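Local coordinates for hypothetical conserved protein (Geobacillus kaustophilus, PDB 2R5X) that is of unknown function, a YugN-like family protein built from an antiparallel beta sheet and helices, at residues A[32-43]-A[55-66]. The protein carries 1 engineered substitution. Sequence-based numbering, arbitrary orientation.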
loop_
_atom_site.group_PDB
_atom_site.type_symbol
_atom_site.label_atom_id
_atom_site.label_comp_id
_atom_site.label_asym_id
_atom_site.label_seq_id
_atom_site.Cartn_x
_atom_site.Cartn_y
_atom_site.Cartn_z
ATOM N N ALA A 32 8.851 -1.303 1.510
ATOM C CA ALA A 32 9.265 -0.587 2.704
ATOM C C ALA A 32 9.228 -1.531 3.891
ATOM O O ALA A 32 8.765 -2.668 3.764
ATOM C CB ALA A 32 8.361 0.616 2.942
ATOM N N ALA A 33 9.725 -1.052 5.035
ATOM C CA ALA A 33 9.724 -1.789 6.314
ATOM C C ALA A 33 10.104 -3.254 6.152
ATOM O O ALA A 33 9.410 -4.147 6.639
ATOM C CB ALA A 33 8.381 -1.654 7.016
ATOM N N GLN A 34 11.208 -3.488 5.455
ATOM C CA GLN A 34 11.555 -4.837 5.007
ATOM C C GLN A 34 12.172 -5.715 6.094
ATOM O O GLN A 34 12.487 -6.879 5.854
ATOM C CB GLN A 34 12.436 -4.784 3.758
ATOM C CG GLN A 34 11.706 -4.266 2.535
ATOM C CD GLN A 34 12.580 -4.190 1.307
ATOM O OE1 GLN A 34 12.587 -5.105 0.487
ATOM N NE2 GLN A 34 13.322 -3.096 1.170
ATOM N N TRP A 35 12.314 -5.156 7.290
ATOM C CA TRP A 35 12.755 -5.907 8.462
ATOM C C TRP A 35 11.672 -6.840 8.993
ATOM O O TRP A 35 11.976 -7.857 9.624
ATOM C CB TRP A 35 13.192 -4.945 9.565
ATOM C CG TRP A 35 12.188 -3.874 9.900
ATOM C CD1 TRP A 35 11.129 -3.981 10.756
ATOM C CD2 TRP A 35 12.154 -2.531 9.388
ATOM N NE1 TRP A 35 10.436 -2.796 10.807
ATOM C CE2 TRP A 35 11.044 -1.888 9.978
ATOM C CE3 TRP A 35 12.952 -1.811 8.487
ATOM C CZ2 TRP A 35 10.713 -0.553 9.701
ATOM C CZ3 TRP A 35 12.616 -0.486 8.206
ATOM C CH2 TRP A 35 11.513 0.130 8.821
ATOM N N ASP A 36 10.415 -6.474 8.739
ATOM C CA ASP A 36 9.250 -7.215 9.213
ATOM C C ASP A 36 9.092 -8.501 8.403
ATOM O O ASP A 36 8.981 -8.457 7.177
ATOM C CB ASP A 36 8.001 -6.334 9.079
ATOM C CG ASP A 36 6.819 -6.817 9.929
ATOM O OD1 ASP A 36 6.661 -8.032 10.169
ATOM O OD2 ASP A 36 6.016 -5.956 10.339
ATOM N N TYR A 37 9.091 -9.640 9.096
ATOM C CA TYR A 37 8.936 -10.947 8.444
ATOM C C TYR A 37 7.488 -11.456 8.393
ATOM O O TYR A 37 7.202 -12.456 7.735
ATOM C CB TYR A 37 9.848 -11.995 9.087
ATOM C CG TYR A 37 9.633 -12.247 10.569
ATOM C CD1 TYR A 37 8.702 -13.188 11.008
ATOM C CD2 TYR A 37 10.392 -11.578 11.529
ATOM C CE1 TYR A 37 8.508 -13.436 12.361
ATOM C CE2 TYR A 37 10.206 -11.824 12.892
ATOM C CZ TYR A 37 9.265 -12.764 13.294
ATOM O OH TYR A 37 9.054 -13.022 14.622
ATOM N N GLU A 38 6.588 -10.772 9.092
ATOM C CA GLU A 38 5.166 -11.127 9.079
ATOM C C GLU A 38 4.388 -10.387 7.999
ATOM O O GLU A 38 3.405 -10.916 7.467
ATOM C CB GLU A 38 4.529 -10.856 10.439
ATOM C CG GLU A 38 5.063 -11.743 11.550
ATOM C CD GLU A 38 3.995 -12.112 12.561
ATOM O OE1 GLU A 38 3.715 -13.321 12.693
ATOM O OE2 GLU A 38 3.429 -11.202 13.211
ATOM N N ARG A 39 4.842 -9.172 7.682
ATOM C CA ARG A 39 4.129 -8.266 6.783
ATOM C C ARG A 39 4.943 -7.845 5.567
ATOM O O ARG A 39 6.165 -7.718 5.643
ATOM C CB ARG A 39 3.691 -7.005 7.537
ATOM C CG ARG A 39 2.735 -7.254 8.697
ATOM C CD ARG A 39 2.209 -5.953 9.261
ATOM N NE ARG A 39 1.170 -6.165 10.269
ATOM C CZ ARG A 39 0.388 -5.204 10.760
ATOM N NH1 ARG A 39 0.504 -3.949 10.339
ATOM N NH2 ARG A 39 -0.526 -5.502 11.673
ATOM N N VAL A 40 4.254 -7.620 4.449
ATOM C CA VAL A 40 4.846 -6.911 3.310
ATOM C C VAL A 40 4.261 -5.505 3.258
ATOM O O VAL A 40 3.067 -5.319 3.470
ATOM C CB VAL A 40 4.670 -7.648 1.941
ATOM C CG1 VAL A 40 5.449 -8.955 1.932
ATOM C CG2 VAL A 40 3.191 -7.883 1.593
ATOM N N THR A 41 5.116 -4.528 2.970
ATOM C CA THR A 41 4.754 -3.123 3.024
ATOM C C THR A 41 5.236 -2.411 1.764
ATOM O O THR A 41 6.362 -2.634 1.311
ATOM C CB THR A 41 5.393 -2.452 4.258
ATOM O OG1 THR A 41 5.056 -3.201 5.433
ATOM C CG2 THR A 41 4.899 -1.040 4.425
ATOM N N TYR A 42 4.378 -1.558 1.205
ATOM C CA TYR A 42 4.715 -0.789 0.011
ATOM C C TYR A 42 4.391 0.672 0.235
ATOM O O TYR A 42 3.296 1.001 0.681
ATOM C CB TYR A 42 3.914 -1.276 -1.190
ATOM C CG TYR A 42 3.996 -2.752 -1.448
ATOM C CD1 TYR A 42 4.951 -3.273 -2.318
ATOM C CD2 TYR A 42 3.109 -3.633 -0.830
ATOM C CE1 TYR A 42 5.005 -4.637 -2.576
ATOM C CE2 TYR A 42 3.175 -4.993 -1.056
ATOM C CZ TYR A 42 4.118 -5.488 -1.933
ATOM O OH TYR A 42 4.165 -6.839 -2.161
ATOM N N ASP A 43 5.340 1.547 -0.082
ATOM C CA ASP A 43 5.145 2.984 0.102
ATOM C C ASP A 43 5.205 3.704 -1.229
ATOM O O ASP A 43 6.066 3.408 -2.054
ATOM C CB ASP A 43 6.232 3.577 1.003
ATOM C CG ASP A 43 5.995 3.314 2.471
ATOM O OD1 ASP A 43 4.946 2.742 2.830
ATOM O OD2 ASP A 43 6.879 3.689 3.272
ATOM N N LEU A 55 1.939 7.026 0.965
ATOM C CA LEU A 55 0.778 6.153 0.903
ATOM C C LEU A 55 1.259 4.733 1.160
ATOM O O LEU A 55 2.026 4.186 0.377
ATOM C CB LEU A 55 0.100 6.263 -0.471
ATOM C CG LEU A 55 -1.109 5.378 -0.795
ATOM C CD1 LEU A 55 -2.224 5.526 0.246
ATOM C CD2 LEU A 55 -1.624 5.689 -2.191
ATOM N N ARG A 56 0.798 4.139 2.255
ATOM C CA ARG A 56 1.299 2.837 2.678
ATOM C C ARG A 56 0.260 1.740 2.511
ATOM O O ARG A 56 -0.827 1.816 3.083
ATOM C CB ARG A 56 1.778 2.902 4.134
ATOM C CG ARG A 56 2.219 1.563 4.721
ATOM C CD ARG A 56 3.151 1.748 5.923
ATOM N NE ARG A 56 4.463 2.270 5.532
ATOM C CZ ARG A 56 5.546 2.264 6.306
ATOM N NH1 ARG A 56 5.501 1.751 7.529
ATOM N NH2 ARG A 56 6.685 2.762 5.853
ATOM N N VAL A 57 0.612 0.725 1.723
ATOM C CA VAL A 57 -0.214 -0.477 1.557
ATOM C C VAL A 57 0.536 -1.652 2.188
ATOM O O VAL A 57 1.718 -1.856 1.934
ATOM C CB VAL A 57 -0.549 -0.752 0.073
ATOM C CG1 VAL A 57 -1.331 -2.056 -0.102
ATOM C CG2 VAL A 57 -1.344 0.418 -0.507
ATOM N N GLN A 58 -0.167 -2.406 3.024
ATOM C CA GLN A 58 0.451 -3.444 3.817
ATOM C C GLN A 58 -0.422 -4.684 3.794
ATOM O O GLN A 58 -1.651 -4.593 3.715
ATOM C CB GLN A 58 0.619 -2.948 5.249
ATOM C CG GLN A 58 1.740 -3.600 6.013
ATOM C CD GLN A 58 2.008 -2.914 7.331
ATOM O OE1 GLN A 58 1.084 -2.618 8.084
ATOM N NE2 GLN A 58 3.281 -2.665 7.625
ATOM N N GLY A 59 0.225 -5.839 3.862
ATOM C CA GLY A 59 -0.464 -7.113 3.946
ATOM C C GLY A 59 0.347 -8.117 4.745
ATOM O O GLY A 59 1.565 -7.994 4.838
ATOM N N TYR A 60 -0.323 -9.101 5.333
ATOM C CA TYR A 60 0.388 -10.194 5.996
ATOM C C TYR A 60 0.369 -11.465 5.153
ATOM O O TYR A 60 -0.531 -11.661 4.320
ATOM C CB TYR A 60 -0.170 -10.454 7.398
ATOM C CG TYR A 60 -1.653 -10.789 7.469
ATOM C CD1 TYR A 60 -2.588 -9.817 7.811
ATOM C CD2 TYR A 60 -2.114 -12.086 7.224
ATOM C CE1 TYR A 60 -3.950 -10.121 7.889
ATOM C CE2 TYR A 60 -3.467 -12.400 7.295
ATOM C CZ TYR A 60 -4.380 -11.414 7.635
ATOM O OH TYR A 60 -5.720 -11.720 7.712
ATOM N N ALA A 61 1.354 -12.331 5.378
ATOM C CA ALA A 61 1.389 -13.627 4.713
ATOM C C ALA A 61 0.491 -14.624 5.447
ATOM O O ALA A 61 0.870 -15.162 6.486
ATOM C CB ALA A 61 2.820 -14.139 4.616
ATOM N N ILE A 62 -0.707 -14.840 4.905
ATOM C CA ILE A 62 -1.680 -15.784 5.465
ATOM C C ILE A 62 -1.318 -17.233 5.082
ATOM O O ILE A 62 -1.642 -18.179 5.804
ATOM C CB ILE A 62 -3.159 -15.391 5.090
ATOM C CG1 ILE A 62 -4.177 -16.087 6.011
ATOM C CG2 ILE A 62 -3.463 -15.626 3.598
ATOM C CD1 ILE A 62 -5.580 -15.470 6.000
ATOM N N GLU A 63 -0.625 -17.374 3.962
ATOM C CA GLU A 63 -0.068 -18.635 3.495
ATOM C C GLU A 63 1.343 -18.369 2.960
ATOM O O GLU A 63 1.591 -17.304 2.456
ATOM C CB GLU A 63 -0.961 -19.202 2.380
ATOM C CG GLU A 63 -1.702 -20.457 2.736
ATOM C CD GLU A 63 -3.120 -20.559 2.174
ATOM O OE1 GLU A 63 -3.300 -20.933 1.002
ATOM O OE2 GLU A 63 -4.058 -20.314 2.940
ATOM N N GLY A 64 2.260 -19.323 3.096
ATOM C CA GLY A 64 3.663 -19.129 2.732
ATOM C C GLY A 64 4.347 -18.162 3.678
ATOM O O GLY A 64 3.890 -17.960 4.804
ATOM N N ASN A 65 5.447 -17.564 3.229
ATOM C CA ASN A 65 6.104 -16.509 3.997
ATOM C C ASN A 65 6.634 -15.369 3.121
ATOM O O ASN A 65 6.766 -15.520 1.905
ATOM C CB ASN A 65 7.207 -17.081 4.901
ATOM C CG ASN A 65 8.496 -17.360 4.154
ATOM O OD1 ASN A 65 8.521 -18.131 3.194
ATOM N ND2 ASN A 65 9.580 -16.734 4.599
ATOM N N VAL A 66 6.946 -14.247 3.768
ATOM C CA VAL A 66 7.362 -12.990 3.127
ATOM C C VAL A 66 8.543 -13.133 2.146
ATOM O O VAL A 66 8.588 -12.472 1.102
ATOM C CB VAL A 66 7.611 -11.905 4.229
ATOM C CG1 VAL A 66 8.488 -10.750 3.745
ATOM C CG2 VAL A 66 6.278 -11.382 4.742
#
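Arg56 grips Asp43 side-on, and the pair shows how one face of a beta hairpin can be tied by polar side chains while the other packs into apolar surroundings. Arg56 NE reaches Asp43 OD1 at 2.8 Å and Arg56 NH2 reaches Asp43 OD2 at 2.7 Å, each on a syn lone pair, with the two flat groups only 20° from coplanar. A bend at chi3 (-70°) turns the guanidinium across the neighbouring strand, where Thr41 CG2 lies over one face toward the rim, 3.5 Å from Arg56 NE. A leucine in place of Arg56 would probably leave the Asp43 carboxylate without its countercharge and free to turn.

Further along this face, Gln58 splits its amide between two partners. Gln58 NE2 donates almost straight, in the amide plane, to Thr41 OG1 (2.9 Å), whereas Gln58 OE1 receives Arg39 NH1 at 2.7 Å from above the carbonyl plane, a more bent bond. Together the two bonds fix which way the amide is flipped. Paired backbone bonds join Val40 to Gly59 and Tyr42 to Val57. Beyond the corner in the chain, the less well ordered Val66 places CG2 3.8 Å from Val40 CG1.

On the face of Val40, Tyr42 and Val57, Tyr42 packs on helix 17-26 and its hydroxyl bonds Asp21, while Val57 meets Leu109 of helix 99-117; strand 71-84 pairs with the other edge of strand 51-61.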